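Glutathione transferase lambda1 (Populus trichocarpa, PDB 4PQH) binds glutathione in its thioredoxin-like domain and probably couples it to electrophilic RX substrates with release of a halide anion. Local coordinates at residues N47-Q52 against K97-H102; S128-N133 against E180-A185; N133-T136 against D142-G145. All coordinates share one frame; numbering follows the deposited sequence.

Interaction 1 (N47-Q52 against K97-H102)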
loop_
_atom_site.group_PDB
_atom_site.type_symbol
_atom_site.label_atom_id
_atom_site.label_comp_id
_atom_site.label_asym_id
_atom_site.label_seq_id
_atom_site.Cartn_x
_atom_site.Cartn_y
_atom_site.Cartn_z
ATOM N N ASN A 47 2.536 7.594 -6.984
ATOM C CA ASN A 47 3.893 8.043 -7.249
ATOM C C ASN A 47 4.566 7.233 -8.340
ATOM O O ASN A 47 5.254 7.792 -9.191
ATOM C CB ASN A 47 4.743 7.959 -5.993
ATOM C CG ASN A 47 4.355 8.986 -4.944
ATOM O OD1 ASN A 47 3.395 9.744 -5.103
ATOM N ND2 ASN A 47 5.113 9.012 -3.860
ATOM N N CYS A 48 4.372 5.919 -8.314
ATOM C CA CYS A 48 5.021 5.046 -9.293
ATOM C C CYS A 48 4.540 5.333 -10.703
ATOM O O CYS A 48 5.251 5.074 -11.676
ATOM C CB CYS A 48 4.773 3.581 -8.954
ATOM S SG CYS A 48 5.682 2.999 -7.525
ATOM N N LYS A 49 3.339 5.881 -10.826
ATOM C CA LYS A 49 2.800 6.218 -12.132
ATOM C C LYS A 49 3.054 7.674 -12.516
ATOM O O LYS A 49 2.630 8.116 -13.581
ATOM C CB LYS A 49 1.309 5.878 -12.189
ATOM C CG LYS A 49 1.043 4.388 -12.121
ATOM C CD LYS A 49 -0.443 4.062 -12.210
ATOM C CE LYS A 49 -0.934 4.146 -13.645
ATOM N NZ LYS A 49 -0.441 2.995 -14.463
ATOM N N GLY A 50 3.772 8.411 -11.673
ATOM C CA GLY A 50 4.079 9.809 -11.953
ATOM C C GLY A 50 2.874 10.738 -11.870
ATOM O O GLY A 50 2.789 11.740 -12.575
ATOM N N LEU A 51 1.945 10.422 -10.974
ATOM C CA LEU A 51 0.669 11.129 -10.925
ATOM C C LEU A 51 0.586 12.176 -9.820
ATOM O O LEU A 51 -0.511 12.554 -9.405
ATOM C CB LEU A 51 -0.469 10.121 -10.769
ATOM C CG LEU A 51 -0.608 9.115 -11.918
ATOM C CD1 LEU A 51 -1.583 8.009 -11.554
ATOM C CD2 LEU A 51 -1.043 9.812 -13.200
ATOM N N GLN A 52 1.738 12.647 -9.351
ATOM C CA GLN A 52 1.765 13.602 -8.245
ATOM C C GLN A 52 1.020 14.899 -8.573
ATOM O O GLN A 52 0.391 15.494 -7.701
ATOM C CB GLN A 52 3.207 13.897 -7.805
ATOM C CG GLN A 52 3.976 12.684 -7.269
ATOM C CD GLN A 52 4.779 11.953 -8.335
ATOM O OE1 GLN A 52 4.435 11.968 -9.519
ATOM N NE2 GLN A 52 5.855 11.300 -7.912
ATOM N N LYS A 97 -5.635 -1.048 -8.215
ATOM C CA LYS A 97 -6.019 -1.550 -9.536
ATOM C C LYS A 97 -6.724 -0.475 -10.362
ATOM O O LYS A 97 -6.460 -0.325 -11.564
ATOM C CB LYS A 97 -6.899 -2.797 -9.413
ATOM C CG LYS A 97 -6.178 -4.021 -8.874
ATOM C CD LYS A 97 -7.140 -5.186 -8.735
ATOM C CE LYS A 97 -6.446 -6.418 -8.185
ATOM N NZ LYS A 97 -7.428 -7.486 -7.853
ATOM N N TYR A 98 -7.590 0.292 -9.712
ATOM C CA TYR A 98 -8.341 1.344 -10.378
ATOM C C TYR A 98 -7.427 2.450 -10.900
ATOM O O TYR A 98 -7.529 2.847 -12.064
ATOM C CB TYR A 98 -9.405 1.916 -9.431
ATOM C CG TYR A 98 -10.206 3.020 -10.076
ATOM C CD1 TYR A 98 -11.332 2.733 -10.837
ATOM C CD2 TYR A 98 -9.821 4.349 -9.946
ATOM C CE1 TYR A 98 -12.054 3.745 -11.442
ATOM C CE2 TYR A 98 -10.532 5.359 -10.542
ATOM C CZ TYR A 98 -11.650 5.056 -11.285
ATOM O OH TYR A 98 -12.366 6.071 -11.873
ATOM N N ILE A 99 -6.527 2.941 -10.055
ATOM C CA ILE A 99 -5.600 3.980 -10.483
ATOM C C ILE A 99 -4.721 3.484 -11.628
ATOM O O ILE A 99 -4.494 4.199 -12.608
ATOM C CB ILE A 99 -4.744 4.503 -9.308
ATOM C CG1 ILE A 99 -5.624 5.346 -8.382
ATOM C CG2 ILE A 99 -3.558 5.325 -9.830
ATOM C CD1 ILE A 99 -4.920 5.837 -7.148
ATOM N N ASP A 100 -4.271 2.242 -11.520
ATOM C CA ASP A 100 -3.406 1.674 -12.541
ATOM C C ASP A 100 -4.069 1.676 -13.914
ATOM O O ASP A 100 -3.391 1.828 -14.934
ATOM C CB ASP A 100 -3.003 0.252 -12.161
ATOM C CG ASP A 100 -1.965 -0.333 -13.098
ATOM O OD1 ASP A 100 -1.009 0.386 -13.481
ATOM O OD2 ASP A 100 -2.107 -1.525 -13.443
ATOM N N SER A 101 -5.389 1.529 -13.931
ATOM C CA SER A 101 -6.130 1.326 -15.165
ATOM C C SER A 101 -6.954 2.526 -15.608
ATOM O O SER A 101 -7.707 2.431 -16.573
ATOM C CB SER A 101 -7.019 0.087 -15.052
ATOM O OG SER A 101 -8.014 0.268 -14.067
ATOM N N HIS A 102 -6.805 3.655 -14.922
ATOM C CA HIS A 102 -7.593 4.835 -15.258
ATOM C C HIS A 102 -6.772 6.102 -15.319
ATOM O O HIS A 102 -7.319 7.188 -15.462
ATOM C CB HIS A 102 -8.736 5.030 -14.257
ATOM C CG HIS A 102 -9.841 4.035 -14.409
ATOM N ND1 HIS A 102 -9.780 2.770 -13.868
ATOM C CD2 HIS A 102 -11.022 4.109 -15.067
ATOM C CE1 HIS A 102 -10.884 2.110 -14.175
ATOM N NE2 HIS A 102 -11.652 2.901 -14.903
#
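Lys-49 reaches across to Asp-100 with its ammonium group, and this bridge forms the polar half of the contact. NZ lies 2.8 Å from Asp-100 OD1, a salt bridge met on the anti side of the carboxylate and 26° out of its plane. The same nitrogen donates to Asp-100 O at 3.2 Å, in the carbonyl plane and on a lone pair. Bends at chi3 (78°) and chi4 (73°) curl the end of the lysine onto the helix backbone. Pro-106 O is a third partner of NZ, while Leu-108 N donates to Asp-100 OD1, which ties the chain beyond helix 92-102 into the same site.

The tight apolar part lies beside it: Leu-51 CD1 packs on Ile-99 CG2 at 3.8 Å, and Lys-49 CD is 4.1 Å from that methyl. Gly-50, in a Schellman motif with positive phi, turns the chain between these two contact residues. By contrast, exposed Ser-101 and His-102 face away, and His-102 ND1 bonds back to Tyr-98 O at 2.9 Å. Ile-99 also rests on Val-42 and Thr-45 of helix 37-48 and on Leu-82 of strand 81-84, so it joins helix 92-102 to that helix and that strand.

Interaction 2 (S128-N133 against E180-A185)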
loop_
_atom_site.group_PDB
_atom_site.type_symbol
_atom_site.label_atom_id
_atom_site.label_comp_id
_atom_site.label_asym_id
_atom_site.label_seq_id
_atom_site.Cartn_x
_atom_site.Cartn_y
_atom_site.Cartn_z
ATOM N N SER A 128 -4.354 -13.052 5.170
ATOM C CA SER A 128 -3.676 -14.082 5.955
ATOM C C SER A 128 -2.305 -13.607 6.385
ATOM O O SER A 128 -1.862 -13.888 7.494
ATOM C CB SER A 128 -3.533 -15.374 5.147
ATOM O OG SER A 128 -4.790 -15.835 4.682
ATOM N N PHE A 129 -1.623 -12.896 5.493
ATOM C CA PHE A 129 -0.300 -12.382 5.790
ATOM C C PHE A 129 -0.333 -11.424 6.986
ATOM O O PHE A 129 0.465 -11.541 7.919
ATOM C CB PHE A 129 0.272 -11.682 4.557
ATOM C CG PHE A 129 1.665 -11.166 4.748
ATOM C CD1 PHE A 129 2.735 -12.044 4.877
ATOM C CD2 PHE A 129 1.904 -9.802 4.810
ATOM C CE1 PHE A 129 4.032 -11.563 5.045
ATOM C CE2 PHE A 129 3.195 -9.314 4.976
ATOM C CZ PHE A 129 4.256 -10.199 5.099
ATOM N N SER A 130 -1.254 -10.469 6.951
ATOM C CA SER A 130 -1.436 -9.546 8.068
ATOM C C SER A 130 -1.849 -10.268 9.347
ATOM O O SER A 130 -1.317 -10.001 10.430
ATOM C CB SER A 130 -2.478 -8.481 7.717
ATOM O OG SER A 130 -1.877 -7.387 7.054
ATOM N N LYS A 131 -2.787 -11.197 9.213
ATOM C CA LYS A 131 -3.288 -11.928 10.373
ATOM C C LYS A 131 -2.170 -12.720 11.049
ATOM O O LYS A 131 -2.040 -12.698 12.264
ATOM C CB LYS A 131 -4.446 -12.835 9.964
ATOM C CG LYS A 131 -5.114 -13.545 11.113
ATOM C CD LYS A 131 -6.470 -14.081 10.703
ATOM C CE LYS A 131 -7.073 -14.875 11.831
ATOM N NZ LYS A 131 -8.527 -15.171 11.643
ATOM N N ALA A 132 -1.331 -13.373 10.251
ATOM C CA ALA A 132 -0.213 -14.149 10.777
ATOM C C ALA A 132 0.765 -13.273 11.560
ATOM O O ALA A 132 1.228 -13.638 12.654
ATOM C CB ALA A 132 0.515 -14.849 9.646
ATOM N N ASN A 133 1.079 -12.109 11.005
ATOM C CA ASN A 133 1.993 -11.204 11.683
ATOM C C ASN A 133 1.394 -10.626 12.953
ATOM O O ASN A 133 2.042 -10.603 13.997
ATOM C CB ASN A 133 2.463 -10.118 10.722
ATOM C CG ASN A 133 3.586 -10.593 9.844
ATOM O OD1 ASN A 133 4.746 -10.514 10.226
ATOM N ND2 ASN A 133 3.248 -11.134 8.682
ATOM N N GLU A 180 7.182 -3.251 5.392
ATOM C CA GLU A 180 7.850 -2.082 5.962
ATOM C C GLU A 180 7.615 -1.975 7.468
ATOM O O GLU A 180 8.501 -1.577 8.211
ATOM C CB GLU A 180 7.343 -0.814 5.269
ATOM C CG GLU A 180 7.811 0.493 5.868
ATOM C CD GLU A 180 7.214 1.699 5.164
ATOM O OE1 GLU A 180 7.137 1.684 3.918
ATOM O OE2 GLU A 180 6.829 2.670 5.847
ATOM N N ARG A 181 6.414 -2.331 7.910
ATOM C CA ARG A 181 6.072 -2.240 9.324
ATOM C C ARG A 181 6.432 -3.516 10.078
ATOM O O ARG A 181 6.950 -3.453 11.195
ATOM C CB ARG A 181 4.589 -1.909 9.484
ATOM C CG ARG A 181 4.269 -0.466 9.137
ATOM C CD ARG A 181 2.832 -0.305 8.672
ATOM N NE ARG A 181 2.496 1.098 8.447
ATOM C CZ ARG A 181 2.860 1.795 7.377
ATOM N NH1 ARG A 181 3.576 1.220 6.421
ATOM N NH2 ARG A 181 2.505 3.069 7.264
ATOM N N PHE A 182 6.180 -4.672 9.469
ATOM C CA PHE A 182 6.395 -5.938 10.163
ATOM C C PHE A 182 7.870 -6.233 10.376
ATOM O O PHE A 182 8.252 -6.812 11.399
ATOM C CB PHE A 182 5.747 -7.117 9.432
ATOM C CG PHE A 182 4.247 -7.014 9.284
ATOM C CD1 PHE A 182 3.491 -6.203 10.123
ATOM C CD2 PHE A 182 3.594 -7.743 8.301
ATOM C CE1 PHE A 182 2.102 -6.126 9.980
ATOM C CE2 PHE A 182 2.224 -7.670 8.153
ATOM C CZ PHE A 182 1.471 -6.859 8.993
ATOM N N GLN A 183 8.707 -5.852 9.414
ATOM C CA GLN A 183 10.132 -6.160 9.525
ATOM C C GLN A 183 10.795 -5.590 10.795
ATOM O O GLN A 183 11.351 -6.354 11.585
ATOM C CB GLN A 183 10.906 -5.769 8.263
ATOM C CG GLN A 183 12.401 -6.061 8.385
ATOM C CD GLN A 183 13.175 -5.811 7.111
ATOM O OE1 GLN A 183 12.750 -5.053 6.244
ATOM N NE2 GLN A 183 14.314 -6.464 6.990
ATOM N N PRO A 184 10.728 -4.259 11.006
ATOM C CA PRO A 184 11.381 -3.732 12.209
ATOM C C PRO A 184 10.670 -4.169 13.484
ATOM O O PRO A 184 11.328 -4.329 14.514
ATOM C CB PRO A 184 11.283 -2.208 12.025
ATOM C CG PRO A 184 10.143 -2.002 11.093
ATOM C CD PRO A 184 10.184 -3.176 10.164
ATOM N N ALA A 185 9.356 -4.370 13.430
ATOM C CA ALA A 185 8.637 -4.763 14.638
ATOM C C ALA A 185 9.000 -6.181 15.070
ATOM O O ALA A 185 9.168 -6.453 16.257
ATOM C CB ALA A 185 7.143 -4.616 14.442
#
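Phe-129 meets Phe-182 obliquely, the ring centroids lying 5.6 Å apart with planes at 49°, so the pair is neither a stack nor an edge-to-face arrangement. The nearest atoms are Phe-129 CE2 and Phe-182 CD2, at 3.7 Å. With CG of Phe-129 anti to the backbone N (chi1 -178°), its ring extends towards helix 170-190, although the bond to CB leaves the helix at an angle to that neighbour. Phe-148 and Tyr-175 make edge-to-face contacts with Phe-129, placing it in the aromatic core of the helical C-terminal domain.

One residue on, Ser-130 sets OG at the edge of the Phe-182 ring, near its plane and 3.9 Å from CZ.

Asn-133, a turn further along, takes a face of that ring. Its CB stands 3.6 Å from the Phe-182 centroid, almost on the ring normal, in a CH-pi contact. The amide stacks nearly parallel to the ring, 15° from its plane, and CG comes within 3.2 Å of Phe-182 CD2, which is tight packing. A nearly straight bond from Asn-133 ND2 to Phe-129 O (2.9 Å) lies in the amide plane and fixes its rotation. Phe-129 O also accepts from Asn-133 N, the two donors arriving from opposite faces of its carbonyl plane.

The helix segments run roughly parallel, with axes 11.5 Å apart, a spacing that the inserted Phe-182 ring spans. Chemically, the join rests on aromatic and amide-pi packing, with the amide donor satisfied inside its own helix. Asn-133 OD1 is buried with no polar partner in the model, a probable energetic cost of placing an amide against this aromatic surface.

Interaction 3 (N133-T136 against D142-G145); sequences NNST and DEAG
The short connection between two consecutive helices of the C-terminal domain is drawn together where Thr-136, near the end of helix 113-137, meets Glu-143, just before helix 144-154, and Ala-144, its first residue. Thr-136 OG1 accepts from Ala-144 N at 2.9 Å, with a bent N-H...O angle of 136°. A second, weak bond arrives from Glu-143 N at 3.0 Å. The hydroxyl sits beside its own backbone N (chi1 -62°), where it also bonds to Ala-132 O one turn back; it therefore links the last turns of one helix to the amides at and just before the start of the next.

Around this polar point the packing is close. Ala-144 CB lies 3.4 Å from Thr-136 OG1 and 3.7 Å from Asn-133 OD1, so its methyl group lies against both side chains. Leu-186 of helix 170-190 touches all three residues. In one of its two conformers, Ser-135 packs CB on Glu-143 OE1 at 3.5 Å and bonds through OG to Ala-141 O.

On the more exposed side, a water donates to Thr-136 O and to Asp-142 OD1, each at 2.8 Å, bridging the helix end and the exposed aspartate. A valine in place of this threonine would probably leave the amides of Glu-143 and Ala-144 without their side-chain acceptor and the start of helix 144-154 less firmly tied to its predecessor.

The direct polar links thus run from backbone amides to one side-chain oxygen: a single hydroxyl, bonded on both sides of the turn, is consistent with a fixed spacing of the helix ends.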
loop_
_atom_site.group_PDB
_atom_site.type_symbol
_atom_site.label_atom_id
_atom_site.label_comp_id
_atom_site.label_asym_id
_atom_site.label_seq_id
_atom_site.Cartn_x
_atom_site.Cartn_y
_atom_site.Cartn_z
ATOM N N ASN A 133 1.079 -12.109 11.005
ATOM C CA ASN A 133 1.993 -11.204 11.683
ATOM C C ASN A 133 1.394 -10.626 12.953
ATOM O O ASN A 133 2.042 -10.603 13.997
ATOM C CB ASN A 133 2.463 -10.118 10.722
ATOM C CG ASN A 133 3.586 -10.593 9.844
ATOM O OD1 ASN A 133 4.746 -10.514 10.226
ATOM N ND2 ASN A 133 3.248 -11.134 8.682
ATOM N N ASN A 134 0.152 -10.178 12.865
ATOM C CA ASN A 134 -0.537 -9.663 14.038
ATOM C C ASN A 134 -0.695 -10.697 15.149
ATOM O O ASN A 134 -0.546 -10.365 16.324
ATOM C CB ASN A 134 -1.861 -9.026 13.635
ATOM C CG ASN A 134 -1.662 -7.696 12.951
ATOM O OD1 ASN A 134 -0.862 -6.873 13.403
ATOM N ND2 ASN A 134 -2.360 -7.483 11.849
ATOM N N SER A 135 -0.971 -11.943 14.766
ATOM C CA SER A 135 -1.033 -13.049 15.719
ATOM C C SER A 135 0.283 -13.163 16.474
ATOM O O SER A 135 0.303 -13.409 17.676
ATOM C CB SER A 135 -1.325 -14.363 14.992
ATOM O OG SER A 135 -1.344 -15.460 15.889
ATOM N N THR A 136 1.388 -12.973 15.760
ATOM C CA THR A 136 2.712 -13.076 16.358
ATOM C C THR A 136 2.968 -11.932 17.332
ATOM O O THR A 136 3.407 -12.161 18.460
ATOM C CB THR A 136 3.792 -13.098 15.271
ATOM O OG1 THR A 136 3.590 -14.249 14.449
ATOM C CG2 THR A 136 5.181 -13.159 15.888
ATOM N N ASP A 142 2.897 -18.074 16.924
ATOM C CA ASP A 142 4.053 -17.614 16.168
ATOM C C ASP A 142 3.905 -17.991 14.700
ATOM O O ASP A 142 4.473 -18.982 14.243
ATOM C CB ASP A 142 5.347 -18.193 16.746
ATOM C CG ASP A 142 5.707 -17.588 18.089
ATOM O OD1 ASP A 142 6.047 -16.385 18.128
ATOM O OD2 ASP A 142 5.658 -18.317 19.102
ATOM N N GLU A 143 3.134 -17.195 13.971
ATOM C CA GLU A 143 2.786 -17.512 12.587
ATOM C C GLU A 143 3.554 -16.685 11.562
ATOM O O GLU A 143 3.460 -16.946 10.365
ATOM C CB GLU A 143 1.279 -17.333 12.374
ATOM C CG GLU A 143 0.451 -18.304 13.196
ATOM C CD GLU A 143 -1.045 -18.067 13.102
ATOM O OE1 GLU A 143 -1.465 -16.979 12.663
ATOM O OE2 GLU A 143 -1.808 -18.979 13.492
ATOM N N ALA A 144 4.313 -15.698 12.022
ATOM C CA ALA A 144 5.012 -14.801 11.105
ATOM C C ALA A 144 6.033 -15.530 10.230
ATOM O O ALA A 144 6.148 -15.246 9.035
ATOM C CB ALA A 144 5.660 -13.660 11.861
ATOM N N GLY A 145 6.772 -16.467 10.814
ATOM C CA GLY A 145 7.745 -17.240 10.058
ATOM C C GLY A 145 7.118 -17.975 8.889
ATOM O O GLY A 145 7.623 -17.913 7.765
HETATM O O HOH W 1 4.434 -14.570 19.483
#

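In the fold
From the N terminus, interaction 1 comes first: it closes a loop of 44 residues that carries three of the four strands, joining the end of helix 37-48 to helix 92-102 in the thioredoxin-like domain. The chain then enters helix 113-137, from which both other contacts start. Interaction 3 closes the brief turn into helix 144-154; interaction 2 closes only after helix 170-190 is reached, so the smaller loop nests within the larger. These two share Asn-133, and their centres are 7 Å apart. Interaction 1 stands in series with them, across the chain's centre, about 25 Å from interaction 2 between centres, so interaction 1 ties within the thioredoxin-like domain, interactions 2 and 3 within the helical one.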